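Phosphatidylinositol phosphate phosphatase (Schizosaccharomyces pombe, PDB 1I9Y) removes the 5-phosphate from phosphatidylinositol 4,5-bisphosphate and soluble inositol phosphates with magnesium as cofactor, and is represented here by its catalytic 5-phosphatase domain. Local coordinates at residues Ile127-Gly132 against Ala150-Tyr155; Gly61-Val66 against Val111-Met116; Leu253-Pro258 against Pro279-Arg284. All blocks are in the same frame, centred on the assembly; numbering follows the deposited sequence.

Contacts 1 and 2 lie on the two different sheets of the fold and touch where L115 of contact 2 packs on A150 and I151 of contact 1. Contact 3 reaches the sheet of contact 1 at its far border strand; the centres of these two contacts are about 28 Å apart. Contact 2 is buried and depends on backbone bonds and apolar side chains. Contact 1, partly buried, has a similar ladder with an apolar inner face, but its opposite face carries a polar network of arginine, aspartate and asparagine. Contact 3, also buried, pairs no strands: a loop holds a tryptophan by ring packing and one hydrogen bond.

Contact 1 of 3, residues Ile127-Gly132 against Ala150-Tyr155; sequences IKNVEG and AIRFDY
R152 reaches across to residues 127-132 at N129 and E131, beside a ladder of antiparallel backbone bonds. Its CG sits between the backbone N and the carbonyl carbon (chi1 65°), and further bends at chi2 and chi3 lead the chain from CB over E131 CB to N129. CG passes 4.1 Å from E131 CB, and CD lies 3.6 Å from N129 O. NE is hydrogen-bonded to H199. NH2 then donates to the backbone O of N129 at 2.8 Å, with the acceptor nearly in the guanidinium plane but the nitrogen tilted from the carbonyl plane. The same NH2 also reaches OD2 of D154, while NH1 meets D154 OD1 at 2.8 Å. This end-on, two-nitrogen salt bridge approaches the carboxylate from above its plane. N129 ND2 takes the anti lone pair of D154 OD2 at 2.8 Å, its amide turned 79° from the carboxylate, and the four bonds together should fix the rotation of both charged groups. E131 runs alongside R152 but pairs with R194.

Apolar groups fill the other face. I127 CG2 touches F153 CD1 at 3.9 Å and CG1 packs by Y155, while V130 CG2 lies 3.7 Å from F153 CB. I127, I151 and F153 pack on strand 113-120 of the other sheet, at C119 and I117, and Y155 on strand 20-33.

K128 bonds D154 in both directions, as E131 does R152, yet between these pairs N129 and V130 both stand against F153. N129 has a left-handed backbone conformation at this step. The result is a beta bulge in the hairpin of strands 127-136 and 147-155, at the border of one sheet of the DNase I-like sandwich.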
ATOM      1  N   ILE A 127       7.450   1.529 -16.447  1.00 27.96           N
ATOM      2  CA  ILE A 127       7.922   1.008 -15.170  1.00 26.74           C
ATOM      3  C   ILE A 127       9.381   0.559 -15.151  1.00 27.67           C
ATOM      4  O   ILE A 127       9.779  -0.314 -15.943  1.00 28.98           O
ATOM      5  CB  ILE A 127       6.990  -0.120 -14.722  1.00 26.37           C
ATOM      6  CG1 ILE A 127       5.606   0.490 -14.430  1.00 26.06           C
ATOM      7  CG2 ILE A 127       7.564  -0.808 -13.451  1.00 24.25           C
ATOM      8  CD1 ILE A 127       4.481  -0.538 -14.202  1.00 26.29           C
ATOM      9  N   LYS A 128      10.184   1.128 -14.253  1.00 26.91           N
ATOM     10  CA  LYS A 128      11.615   0.791 -14.217  1.00 27.98           C
ATOM     11  C   LYS A 128      12.143   0.608 -12.787  1.00 28.19           C
ATOM     12  O   LYS A 128      11.477   1.019 -11.807  1.00 27.15           O
ATOM     13  CB  LYS A 128      12.445   1.919 -14.868  1.00 30.13           C
ATOM     14  CG  LYS A 128      12.194   2.168 -16.391  1.00 35.23           C
ATOM     15  CD  LYS A 128      12.965   1.169 -17.301  1.00 38.00           C
ATOM     16  CE  LYS A 128      12.580   1.240 -18.799  1.00 41.15           C
ATOM     17  NZ  LYS A 128      11.223   0.612 -19.083  1.00 44.99           N
ATOM     18  N   ASN A 129      13.339   0.015 -12.682  1.00 25.88           N
ATOM     19  CA  ASN A 129      14.004  -0.159 -11.400  1.00 25.38           C
ATOM     20  C   ASN A 129      13.145  -0.857 -10.353  1.00 23.88           C
ATOM     21  O   ASN A 129      13.066  -0.402  -9.200  1.00 23.78           O
ATOM     22  CB  ASN A 129      14.420   1.217 -10.863  1.00 27.19           C
ATOM     23  CG  ASN A 129      15.170   2.019 -11.903  1.00 28.56           C
ATOM     24  OD1 ASN A 129      16.111   1.515 -12.491  1.00 28.67           O
ATOM     25  ND2 ASN A 129      14.737   3.248 -12.157  1.00 27.63           N
ATOM     26  N   VAL A 130      12.470  -1.926 -10.757  1.00 22.66           N
ATOM     27  CA  VAL A 130      11.638  -2.667  -9.824  1.00 20.46           C
ATOM     28  C   VAL A 130      12.561  -3.404  -8.874  1.00 20.86           C
ATOM     29  O   VAL A 130      13.455  -4.120  -9.303  1.00 18.66           O
ATOM     30  CB  VAL A 130      10.788  -3.673 -10.541  1.00 20.22           C
ATOM     31  CG1 VAL A 130       9.930  -4.459  -9.519  1.00 20.04           C
ATOM     32  CG2 VAL A 130       9.906  -2.929 -11.553  1.00 19.30           C
ATOM     33  N   GLU A 131      12.346  -3.203  -7.575  1.00 19.48           N
ATOM     34  CA  GLU A 131      13.135  -3.872  -6.566  1.00 20.39           C
ATOM     35  C   GLU A 131      12.220  -4.443  -5.490  1.00 20.49           C
ATOM     36  O   GLU A 131      11.148  -3.904  -5.216  1.00 20.58           O
ATOM     37  CB  GLU A 131      14.105  -2.879  -5.952  1.00 21.68           C
ATOM     38  CG  GLU A 131      15.154  -2.466  -6.974  1.00 24.65           C
ATOM     39  CD  GLU A 131      16.020  -1.287  -6.523  1.00 26.20           C
ATOM     40  OE1 GLU A 131      16.050  -0.984  -5.317  1.00 27.26           O
ATOM     41  OE2 GLU A 131      16.693  -0.704  -7.387  1.00 27.13           O
ATOM     42  N   GLY A 132      12.620  -5.545  -4.901  1.00 19.70           N
ATOM     43  CA  GLY A 132      11.794  -6.111  -3.843  1.00 20.58           C
ATOM     44  C   GLY A 132      12.606  -6.508  -2.637  1.00 20.39           C
ATOM     45  O   GLY A 132      13.814  -6.714  -2.755  1.00 20.72           O
ATOM     46  N   ALA A 150       7.931  -6.079   0.523  1.00 18.91           N
ATOM     47  CA  ALA A 150       7.834  -4.807  -0.153  1.00 18.50           C
ATOM     48  C   ALA A 150       8.340  -4.834  -1.575  1.00 19.90           C
ATOM     49  O   ALA A 150       9.295  -5.558  -1.891  1.00 19.73           O
ATOM     50  CB  ALA A 150       8.635  -3.708   0.670  1.00 18.17           C
ATOM     51  N   ILE A 151       7.703  -4.015  -2.417  1.00 18.76           N
ATOM     52  CA  ILE A 151       8.129  -3.866  -3.802  1.00 19.38           C
ATOM     53  C   ILE A 151       8.023  -2.390  -4.201  1.00 19.68           C
ATOM     54  O   ILE A 151       7.030  -1.735  -3.897  1.00 19.12           O
ATOM     55  CB  ILE A 151       7.278  -4.721  -4.749  1.00 19.18           C
ATOM     56  CG1 ILE A 151       7.504  -6.197  -4.406  1.00 18.03           C
ATOM     57  CG2 ILE A 151       7.636  -4.402  -6.187  1.00 18.74           C
ATOM     58  CD1 ILE A 151       6.436  -7.176  -5.041  1.00 19.93           C
ATOM     59  N   ARG A 152       9.063  -1.865  -4.844  1.00 19.10           N
ATOM     60  CA  ARG A 152       9.067  -0.478  -5.273  1.00 20.37           C
ATOM     61  C   ARG A 152       9.439  -0.443  -6.755  1.00 22.33           C
ATOM     62  O   ARG A 152       9.945  -1.424  -7.315  1.00 19.87           O
ATOM     63  CB  ARG A 152      10.052   0.349  -4.415  1.00 18.77           C
ATOM     64  CG  ARG A 152      11.559  -0.007  -4.517  1.00 20.49           C
ATOM     65  CD  ARG A 152      12.243   0.509  -5.821  1.00 19.30           C
ATOM     66  NE  ARG A 152      12.112   1.970  -5.908  1.00 21.27           N
ATOM     67  CZ  ARG A 152      12.308   2.714  -7.001  1.00 21.36           C
ATOM     68  NH1 ARG A 152      12.135   4.026  -6.918  1.00 21.49           N
ATOM     69  NH2 ARG A 152      12.673   2.185  -8.164  1.00 18.93           N
ATOM     70  N   PHE A 153       9.135   0.680  -7.390  1.00 22.49           N
ATOM     71  CA  PHE A 153       9.459   0.835  -8.777  1.00 23.01           C
ATOM     72  C   PHE A 153       9.268   2.307  -9.152  1.00 23.71           C
ATOM     73  O   PHE A 153       8.655   3.104  -8.412  1.00 22.55           O
ATOM     74  CB  PHE A 153       8.553  -0.064  -9.635  1.00 21.84           C
ATOM     75  CG  PHE A 153       7.092   0.200  -9.479  1.00 23.26           C
ATOM     76  CD1 PHE A 153       6.447   1.156 -10.255  1.00 22.07           C
ATOM     77  CD2 PHE A 153       6.339  -0.543  -8.559  1.00 23.68           C
ATOM     78  CE1 PHE A 153       5.041   1.367 -10.125  1.00 23.83           C
ATOM     79  CE2 PHE A 153       4.947  -0.342  -8.417  1.00 23.82           C
ATOM     80  CZ  PHE A 153       4.292   0.603  -9.196  1.00 23.75           C
ATOM     81  N   ASP A 154       9.839   2.676 -10.284  1.00 24.52           N
ATOM     82  CA  ASP A 154       9.614   4.022 -10.754  1.00 26.06           C
ATOM     83  C   ASP A 154       8.611   3.921 -11.879  1.00 25.95           C
ATOM     84  O   ASP A 154       8.717   3.010 -12.698  1.00 26.15           O
ATOM     85  CB  ASP A 154      10.919   4.628 -11.261  1.00 25.94           C
ATOM     86  CG  ASP A 154      11.884   4.844 -10.151  1.00 26.74           C
ATOM     87  OD1 ASP A 154      11.476   5.522  -9.191  1.00 27.44           O
ATOM     88  OD2 ASP A 154      13.027   4.338 -10.194  1.00 26.75           O
ATOM     89  N   TYR A 155       7.602   4.790 -11.875  1.00 25.86           N
ATOM     90  CA  TYR A 155       6.657   4.869 -12.980  1.00 25.24           C
ATOM     91  C   TYR A 155       7.128   6.204 -13.602  1.00 26.23           C
ATOM     92  O   TYR A 155       6.971   7.304 -13.008  1.00 24.34           O
ATOM     93  CB  TYR A 155       5.217   4.939 -12.501  1.00 25.55           C
ATOM     94  CG  TYR A 155       4.255   4.731 -13.634  1.00 27.79           C
ATOM     95  CD1 TYR A 155       3.524   3.541 -13.752  1.00 28.04           C
ATOM     96  CD2 TYR A 155       4.083   5.714 -14.614  1.00 27.58           C
ATOM     97  CE1 TYR A 155       2.648   3.329 -14.802  1.00 28.78           C
ATOM     98  CE2 TYR A 155       3.193   5.516 -15.692  1.00 28.37           C
ATOM     99  CZ  TYR A 155       2.484   4.338 -15.780  1.00 30.67           C
ATOM    100  OH  TYR A 155       1.590   4.187 -16.816  1.00 32.05           O
TER

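Contact 2 of 3, residues Gly61-Val66 against Val111-Met116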
ATOM      1  N   GLY A  61      -1.911  -7.677  -1.439  1.00 18.40           N
ATOM      2  CA  GLY A  61      -1.166  -8.237  -0.339  1.00 17.22           C
ATOM      3  C   GLY A  61      -1.988  -9.285   0.391  1.00 19.51           C
ATOM      4  O   GLY A  61      -3.174  -9.066   0.735  1.00 18.35           O
ATOM      5  N   PHE A  62      -1.389 -10.447   0.628  1.00 18.89           N
ATOM      6  CA  PHE A  62      -2.073 -11.490   1.354  1.00 17.50           C
ATOM      7  C   PHE A  62      -1.332 -11.789   2.638  1.00 18.19           C
ATOM      8  O   PHE A  62      -0.110 -11.633   2.715  1.00 17.84           O
ATOM      9  CB  PHE A  62      -2.107 -12.798   0.562  1.00 18.86           C
ATOM     10  CG  PHE A  62      -2.989 -12.748  -0.666  1.00 18.00           C
ATOM     11  CD1 PHE A  62      -2.413 -12.694  -1.927  1.00 17.22           C
ATOM     12  CD2 PHE A  62      -4.377 -12.809  -0.549  1.00 17.71           C
ATOM     13  CE1 PHE A  62      -3.204 -12.708  -3.062  1.00 17.68           C
ATOM     14  CE2 PHE A  62      -5.209 -12.830  -1.680  1.00 16.98           C
ATOM     15  CZ  PHE A  62      -4.626 -12.786  -2.957  1.00 16.68           C
ATOM     16  N   GLN A  63      -2.085 -12.187   3.668  1.00 18.73           N
ATOM     17  CA  GLN A  63      -1.455 -12.663   4.888  1.00 18.03           C
ATOM     18  C   GLN A  63      -2.025 -14.059   5.144  1.00 18.56           C
ATOM     19  O   GLN A  63      -3.163 -14.383   4.734  1.00 18.15           O
ATOM     20  CB  GLN A  63      -1.741 -11.765   6.088  1.00 17.76           C
ATOM     21  CG  GLN A  63      -1.292 -10.289   5.853  1.00 20.13           C
ATOM     22  CD  GLN A  63      -2.351  -9.517   5.064  1.00 17.98           C
ATOM     23  OE1 GLN A  63      -3.555  -9.714   5.291  1.00 18.06           O
ATOM     24  NE2 GLN A  63      -1.924  -8.648   4.172  1.00 15.89           N
ATOM     25  N   GLU A  64      -1.261 -14.860   5.859  1.00 18.43           N
ATOM     26  CA  GLU A  64      -1.650 -16.219   6.172  1.00 19.95           C
ATOM     27  C   GLU A  64      -2.021 -17.059   4.932  1.00 21.35           C
ATOM     28  O   GLU A  64      -3.076 -17.730   4.906  1.00 21.83           O
ATOM     29  CB  GLU A  64      -2.806 -16.230   7.183  1.00 21.43           C
ATOM     30  CG  GLU A  64      -2.405 -15.512   8.486  1.00 21.74           C
ATOM     31  CD  GLU A  64      -3.154 -15.993   9.681  1.00 23.30           C
ATOM     32  OE1 GLU A  64      -3.410 -17.219   9.784  1.00 26.17           O
ATOM     33  OE2 GLU A  64      -3.449 -15.174  10.573  1.00 23.53           O
ATOM     34  N   ILE A  65      -1.164 -17.034   3.921  1.00 22.08           N
ATOM     35  CA  ILE A  65      -1.403 -17.892   2.744  1.00 23.43           C
ATOM     36  C   ILE A  65      -1.467 -19.298   3.360  1.00 24.91           C
ATOM     37  O   ILE A  65      -2.217 -20.155   2.927  1.00 24.52           O
ATOM     38  CB  ILE A  65      -0.294 -17.718   1.734  1.00 23.04           C
ATOM     39  CG1 ILE A  65      -0.549 -16.395   1.034  1.00 20.92           C
ATOM     40  CG2 ILE A  65      -0.226 -18.909   0.700  1.00 22.47           C
ATOM     41  CD1 ILE A  65       0.535 -15.928   0.104  1.00 20.32           C
ATOM     42  N   VAL A  66      -0.707 -19.478   4.434  1.00 25.72           N
ATOM     43  CA  VAL A  66      -0.778 -20.697   5.189  1.00 26.57           C
ATOM     44  C   VAL A  66      -1.245 -20.193   6.541  1.00 27.20           C
ATOM     45  O   VAL A  66      -0.719 -19.202   7.065  1.00 26.75           O
ATOM     46  CB  VAL A  66       0.559 -21.357   5.336  1.00 27.63           C
ATOM     47  CG1 VAL A  66       0.447 -22.467   6.355  1.00 31.17           C
ATOM     48  CG2 VAL A  66       1.001 -21.893   4.032  1.00 28.14           C
ATOM     49  N   VAL A 111       7.209 -15.993   4.529  1.00 21.20           N
ATOM     50  CA  VAL A 111       6.387 -17.008   5.138  1.00 20.55           C
ATOM     51  C   VAL A 111       4.976 -16.918   4.503  1.00 21.21           C
ATOM     52  O   VAL A 111       4.846 -17.077   3.296  1.00 22.70           O
ATOM     53  CB  VAL A 111       6.350 -16.847   6.662  1.00 19.98           C
ATOM     54  CG1 VAL A 111       5.560 -18.011   7.272  1.00 22.76           C
ATOM     55  CG2 VAL A 111       7.827 -16.882   7.248  1.00 21.69           C
ATOM     56  N   GLY A 112       3.923 -16.662   5.277  1.00 20.45           N
ATOM     57  CA  GLY A 112       2.607 -16.586   4.657  1.00 19.25           C
ATOM     58  C   GLY A 112       2.106 -15.204   4.160  1.00 18.61           C
ATOM     59  O   GLY A 112       0.927 -15.035   3.730  1.00 18.36           O
ATOM     60  N   THR A 113       2.996 -14.234   4.193  1.00 18.04           N
ATOM     61  CA  THR A 113       2.688 -12.884   3.750  1.00 18.04           C
ATOM     62  C   THR A 113       3.219 -12.726   2.345  1.00 18.48           C
ATOM     63  O   THR A 113       4.367 -13.071   2.092  1.00 17.55           O
ATOM     64  CB  THR A 113       3.361 -11.832   4.679  1.00 17.59           C
ATOM     65  OG1 THR A 113       2.826 -11.964   5.999  1.00 17.66           O
ATOM     66  CG2 THR A 113       3.056 -10.423   4.183  1.00 16.58           C
ATOM     67  N   ALA A 114       2.378 -12.288   1.399  1.00 17.16           N
ATOM     68  CA  ALA A 114       2.932 -12.092   0.064  1.00 17.73           C
ATOM     69  C   ALA A 114       2.383 -10.816  -0.541  1.00 17.58           C
ATOM     70  O   ALA A 114       1.295 -10.344  -0.157  1.00 18.04           O
ATOM     71  CB  ALA A 114       2.639 -13.264  -0.830  1.00 17.27           C
ATOM     72  N   LEU A 115       3.137 -10.271  -1.464  1.00 16.67           N
ATOM     73  CA  LEU A 115       2.789  -9.029  -2.169  1.00 17.29           C
ATOM     74  C   LEU A 115       2.931  -9.297  -3.655  1.00 16.96           C
ATOM     75  O   LEU A 115       3.968  -9.778  -4.073  1.00 18.76           O
ATOM     76  CB  LEU A 115       3.772  -7.893  -1.808  1.00 15.57           C
ATOM     77  CG  LEU A 115       3.388  -6.559  -2.490  1.00 18.63           C
ATOM     78  CD1 LEU A 115       1.974  -6.105  -1.916  1.00 17.04           C
ATOM     79  CD2 LEU A 115       4.473  -5.451  -2.229  1.00 18.22           C
ATOM     80  N   MET A 116       1.944  -8.958  -4.462  1.00 18.08           N
ATOM     81  CA  MET A 116       2.081  -9.198  -5.880  1.00 18.85           C
ATOM     82  C   MET A 116       1.537  -7.990  -6.553  1.00 19.91           C
ATOM     83  O   MET A 116       0.501  -7.418  -6.125  1.00 21.43           O
ATOM     84  CB  MET A 116       1.349 -10.489  -6.296  1.00 20.05           C
ATOM     85  CG  MET A 116      -0.113 -10.548  -5.937  1.00 22.07           C
ATOM     86  SD  MET A 116      -0.845 -12.265  -6.072  1.00 23.36           S
ATOM     87  CE  MET A 116      -0.045 -13.116  -4.821  1.00 16.80           C
TER
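Backbone bonds tie F62 to A114 in both directions: F62 N donates to A114 O at 2.8 Å, and A114 N to F62 O at 2.9 Å. G61 pairs with L115 at the next, non-hydrogen-bonded position. Past the end of the strand I65 N donates to a lone pair of G112 O at 2.9 Å, which closes the turn at E64 back onto G112, just beyond the last bridge.

Side-chain packing is apolar. M116 brings its methyl to the edge of the F62 ring, CE lying 3.6 Å from CE1, with SD also near the ring plane in a Met-aromatic contact. With CG between the backbone N and the carbonyl carbon (chi1 56°) and a bend at chi3, the methionine tip reaches that edge. I65 CD1 comes over the small A114 side chain, 3.5 Å from its CB. L115 CD1 packs on G61, 4.1 Å from its CA.

This is the end of the antiparallel pairing of strands 57-63 and 113-120 in the six-stranded sheet of the DNase I-like fold. The turn holds E64, bonded to N33 and L68, of the Gln-Glu pair that in this family probably lies at the metal site.

Helix 78-94 covers the face of F62, A114 and M116: W84 meets the F62 ring, while R81 and E85 touch A114 and M116. On the other face T113 and L115 pack against strands 147-155 and 158-166 of the second sheet.

Contact 3 of 3, residues Leu253-Pro258 against Pro279-Arg284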
ATOM      1  N   LEU A 253      -7.671   6.885   5.233  1.00 21.46           N
ATOM      2  CA  LEU A 253      -8.967   7.495   4.957  1.00 23.39           C
ATOM      3  C   LEU A 253      -9.923   7.157   6.115  1.00 22.96           C
ATOM      4  O   LEU A 253      -9.708   6.194   6.842  1.00 22.54           O
ATOM      5  CB  LEU A 253      -9.505   6.919   3.654  1.00 22.64           C
ATOM      6  CG  LEU A 253     -10.002   7.795   2.529  1.00 27.42           C
ATOM      7  CD1 LEU A 253      -9.229   9.077   2.439  1.00 26.31           C
ATOM      8  CD2 LEU A 253     -10.009   6.966   1.228  1.00 24.38           C
ATOM      9  N   PRO A 254     -10.986   7.973   6.326  1.00 23.92           N
ATOM     10  CA  PRO A 254     -11.831   7.544   7.434  1.00 23.04           C
ATOM     11  C   PRO A 254     -12.430   6.153   7.155  1.00 21.97           C
ATOM     12  O   PRO A 254     -12.720   5.794   6.003  1.00 19.25           O
ATOM     13  CB  PRO A 254     -12.919   8.654   7.568  1.00 23.57           C
ATOM     14  CG  PRO A 254     -12.745   9.564   6.410  1.00 25.81           C
ATOM     15  CD  PRO A 254     -11.290   9.350   5.883  1.00 23.24           C
ATOM     16  N   ILE A 255     -12.572   5.383   8.237  1.00 21.14           N
ATOM     17  CA  ILE A 255     -13.112   4.054   8.161  1.00 21.82           C
ATOM     18  C   ILE A 255     -14.615   4.075   8.313  1.00 23.38           C
ATOM     19  O   ILE A 255     -15.151   4.470   9.358  1.00 23.03           O
ATOM     20  CB  ILE A 255     -12.537   3.141   9.255  1.00 23.23           C
ATOM     21  CG1 ILE A 255     -11.048   2.906   9.001  1.00 22.07           C
ATOM     22  CG2 ILE A 255     -13.306   1.839   9.298  1.00 20.23           C
ATOM     23  CD1 ILE A 255     -10.323   2.145  10.119  1.00 23.32           C
ATOM     24  N   THR A 256     -15.306   3.626   7.277  1.00 23.42           N
ATOM     25  CA  THR A 256     -16.752   3.613   7.357  1.00 24.63           C
ATOM     26  C   THR A 256     -17.288   2.173   7.261  1.00 23.15           C
ATOM     27  O   THR A 256     -18.482   1.958   7.149  1.00 22.80           O
ATOM     28  CB  THR A 256     -17.351   4.431   6.239  1.00 26.44           C
ATOM     29  OG1 THR A 256     -16.919   3.853   5.002  1.00 27.53           O
ATOM     30  CG2 THR A 256     -16.858   5.920   6.301  1.00 28.51           C
ATOM     31  N   PHE A 257     -16.404   1.194   7.287  1.00 21.18           N
ATOM     32  CA  PHE A 257     -16.860  -0.200   7.256  1.00 18.65           C
ATOM     33  C   PHE A 257     -16.644  -0.818   8.628  1.00 19.19           C
ATOM     34  O   PHE A 257     -15.783  -0.396   9.375  1.00 19.00           O
ATOM     35  CB  PHE A 257     -16.072  -0.967   6.190  1.00 18.59           C
ATOM     36  CG  PHE A 257     -14.582  -0.781   6.291  1.00 17.21           C
ATOM     37  CD1 PHE A 257     -13.811  -1.649   7.042  1.00 17.41           C
ATOM     38  CD2 PHE A 257     -13.957   0.271   5.620  1.00 19.82           C
ATOM     39  CE1 PHE A 257     -12.372  -1.506   7.138  1.00 15.93           C
ATOM     40  CE2 PHE A 257     -12.528   0.444   5.689  1.00 20.34           C
ATOM     41  CZ  PHE A 257     -11.745  -0.465   6.464  1.00 19.99           C
ATOM     42  N   PRO A 258     -17.401  -1.876   8.956  1.00 20.16           N
ATOM     43  CA  PRO A 258     -17.252  -2.523  10.251  1.00 20.62           C
ATOM     44  C   PRO A 258     -15.909  -3.267  10.420  1.00 19.38           C
ATOM     45  O   PRO A 258     -15.198  -3.518   9.444  1.00 18.26           O
ATOM     46  CB  PRO A 258     -18.441  -3.490  10.307  1.00 21.23           C
ATOM     47  CG  PRO A 258     -19.359  -3.094   9.023  1.00 21.34           C
ATOM     48  CD  PRO A 258     -18.353  -2.577   8.075  1.00 20.65           C
ATOM     49  N   PRO A 279     -13.952  -7.973  18.259  1.00 19.26           N
ATOM     50  CA  PRO A 279     -13.824  -7.487  16.884  1.00 18.74           C
ATOM     51  C   PRO A 279     -12.790  -6.369  16.846  1.00 19.49           C
ATOM     52  O   PRO A 279     -12.580  -5.682  17.860  1.00 20.23           O
ATOM     53  CB  PRO A 279     -15.222  -6.963  16.548  1.00 17.75           C
ATOM     54  CG  PRO A 279     -16.099  -7.960  17.284  1.00 19.66           C
ATOM     55  CD  PRO A 279     -15.371  -8.072  18.660  1.00 17.95           C
ATOM     56  N   ALA A 280     -12.189  -6.174  15.672  1.00 17.93           N
ATOM     57  CA  ALA A 280     -11.161  -5.173  15.482  1.00 20.55           C
ATOM     58  C   ALA A 280     -10.948  -4.820  14.012  1.00 20.75           C
ATOM     59  O   ALA A 280     -11.248  -5.648  13.129  1.00 19.89           O
ATOM     60  CB  ALA A 280      -9.802  -5.732  16.064  1.00 19.84           C
ATOM     61  N   TRP A 281     -10.434  -3.604  13.768  1.00 19.52           N
ATOM     62  CA  TRP A 281     -10.031  -3.222  12.433  1.00 18.17           C
ATOM     63  C   TRP A 281      -8.535  -3.607  12.299  1.00 17.76           C
ATOM     64  O   TRP A 281      -7.620  -2.765  12.272  1.00 16.78           O
ATOM     65  CB  TRP A 281     -10.200  -1.728  12.159  1.00 19.61           C
ATOM     66  CG  TRP A 281     -11.641  -1.334  11.959  1.00 19.38           C
ATOM     67  CD1 TRP A 281     -12.458  -1.587  10.883  1.00 19.07           C
ATOM     68  CD2 TRP A 281     -12.370  -0.504  12.835  1.00 20.34           C
ATOM     69  NE1 TRP A 281     -13.694  -0.916  11.048  1.00 19.44           N
ATOM     70  CE2 TRP A 281     -13.644  -0.256  12.238  1.00 20.07           C
ATOM     71  CE3 TRP A 281     -12.071   0.062  14.085  1.00 20.19           C
ATOM     72  CZ2 TRP A 281     -14.599   0.550  12.862  1.00 20.04           C
ATOM     73  CZ3 TRP A 281     -13.036   0.863  14.693  1.00 20.04           C
ATOM     74  CH2 TRP A 281     -14.275   1.092  14.079  1.00 19.69           C
ATOM     75  N   THR A 282      -8.290  -4.903  12.193  1.00 17.56           N
ATOM     76  CA  THR A 282      -6.908  -5.424  12.068  1.00 17.29           C
ATOM     77  C   THR A 282      -6.313  -5.108  10.715  1.00 17.34           C
ATOM     78  O   THR A 282      -5.112  -4.943  10.580  1.00 16.18           O
ATOM     79  CB  THR A 282      -6.930  -6.962  12.175  1.00 17.29           C
ATOM     80  OG1 THR A 282      -8.005  -7.426  11.351  1.00 20.41           O
ATOM     81  CG2 THR A 282      -7.227  -7.412  13.582  1.00 16.26           C
ATOM     82  N   ASP A 283      -7.175  -5.051   9.703  1.00 16.54           N
ATOM     83  CA  ASP A 283      -6.749  -4.835   8.326  1.00 17.55           C
ATOM     84  C   ASP A 283      -6.793  -3.369   7.875  1.00 18.21           C
ATOM     85  O   ASP A 283      -7.835  -2.725   7.907  1.00 18.55           O
ATOM     86  CB  ASP A 283      -7.650  -5.687   7.444  1.00 17.16           C
ATOM     87  CG  ASP A 283      -7.657  -7.105   7.945  1.00 19.49           C
ATOM     88  OD1 ASP A 283      -6.616  -7.737   7.721  1.00 16.99           O
ATOM     89  OD2 ASP A 283      -8.609  -7.551   8.652  1.00 20.52           O
ATOM     90  N   ARG A 284      -5.659  -2.878   7.425  1.00 16.76           N
ATOM     91  CA  ARG A 284      -5.582  -1.486   7.051  1.00 18.33           C
ATOM     92  C   ARG A 284      -4.695  -1.069   5.928  1.00 19.02           C
ATOM     93  O   ARG A 284      -3.732  -1.771   5.559  1.00 18.68           O
ATOM     94  CB  ARG A 284      -5.261  -0.719   8.313  1.00 19.97           C
ATOM     95  CG  ARG A 284      -6.688  -0.499   8.830  1.00 28.32           C
ATOM     96  CD  ARG A 284      -6.884  -0.592  10.181  1.00 23.82           C
ATOM     97  NE  ARG A 284      -7.010   0.782  10.598  1.00 21.13           N
ATOM     98  CZ  ARG A 284      -7.091   1.088  11.871  1.00 21.19           C
ATOM     99  NH1 ARG A 284      -7.187   2.357  12.232  1.00 18.77           N
ATOM    100  NH2 ARG A 284      -7.085   0.085  12.733  1.00 18.74           N
TER
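A buried contact between two loop segments, the second running into strand 283-288 at the border of the five-stranded sheet, centres on W281 and joins it to I255 and F257. W281 NE1 donates to the backbone O of F257 at 2.7 Å, with the oxygen near the indole plane, which satisfies the indole nitrogen and sets the rotation of its ring. The indole edge also points toward the face of the F257 ring in an offset edge-to-face pair, planes 87° apart and F257 CE1 3.7 Å from W281 CD1.

I255 fits against both rings. Its CG2, anti to the backbone N, lies over the centre of the F257 ring and 3.3 Å from W281 NE1. CD1 sits over the five-membered ring of W281 in a CH-pi contact and over the guanidinium of R284, 3.6 Å from NE. R284 NH2 is bonded to W281 O at 2.9 Å, and NE and NH1 form salt bridges to E252 and D235; these bonds probably fix the rotation of the guanidinium, whose face meets the I255 methyl.

Residues 279-284 read PAWTDR, a signature sequence of inositol polyphosphate 5-phosphatases. L228 and L231 of helix 228-232 pack on W281, and F232 on I255 and R284, while Y296 of strand 292-298 meets the F257 ring edge-to-face.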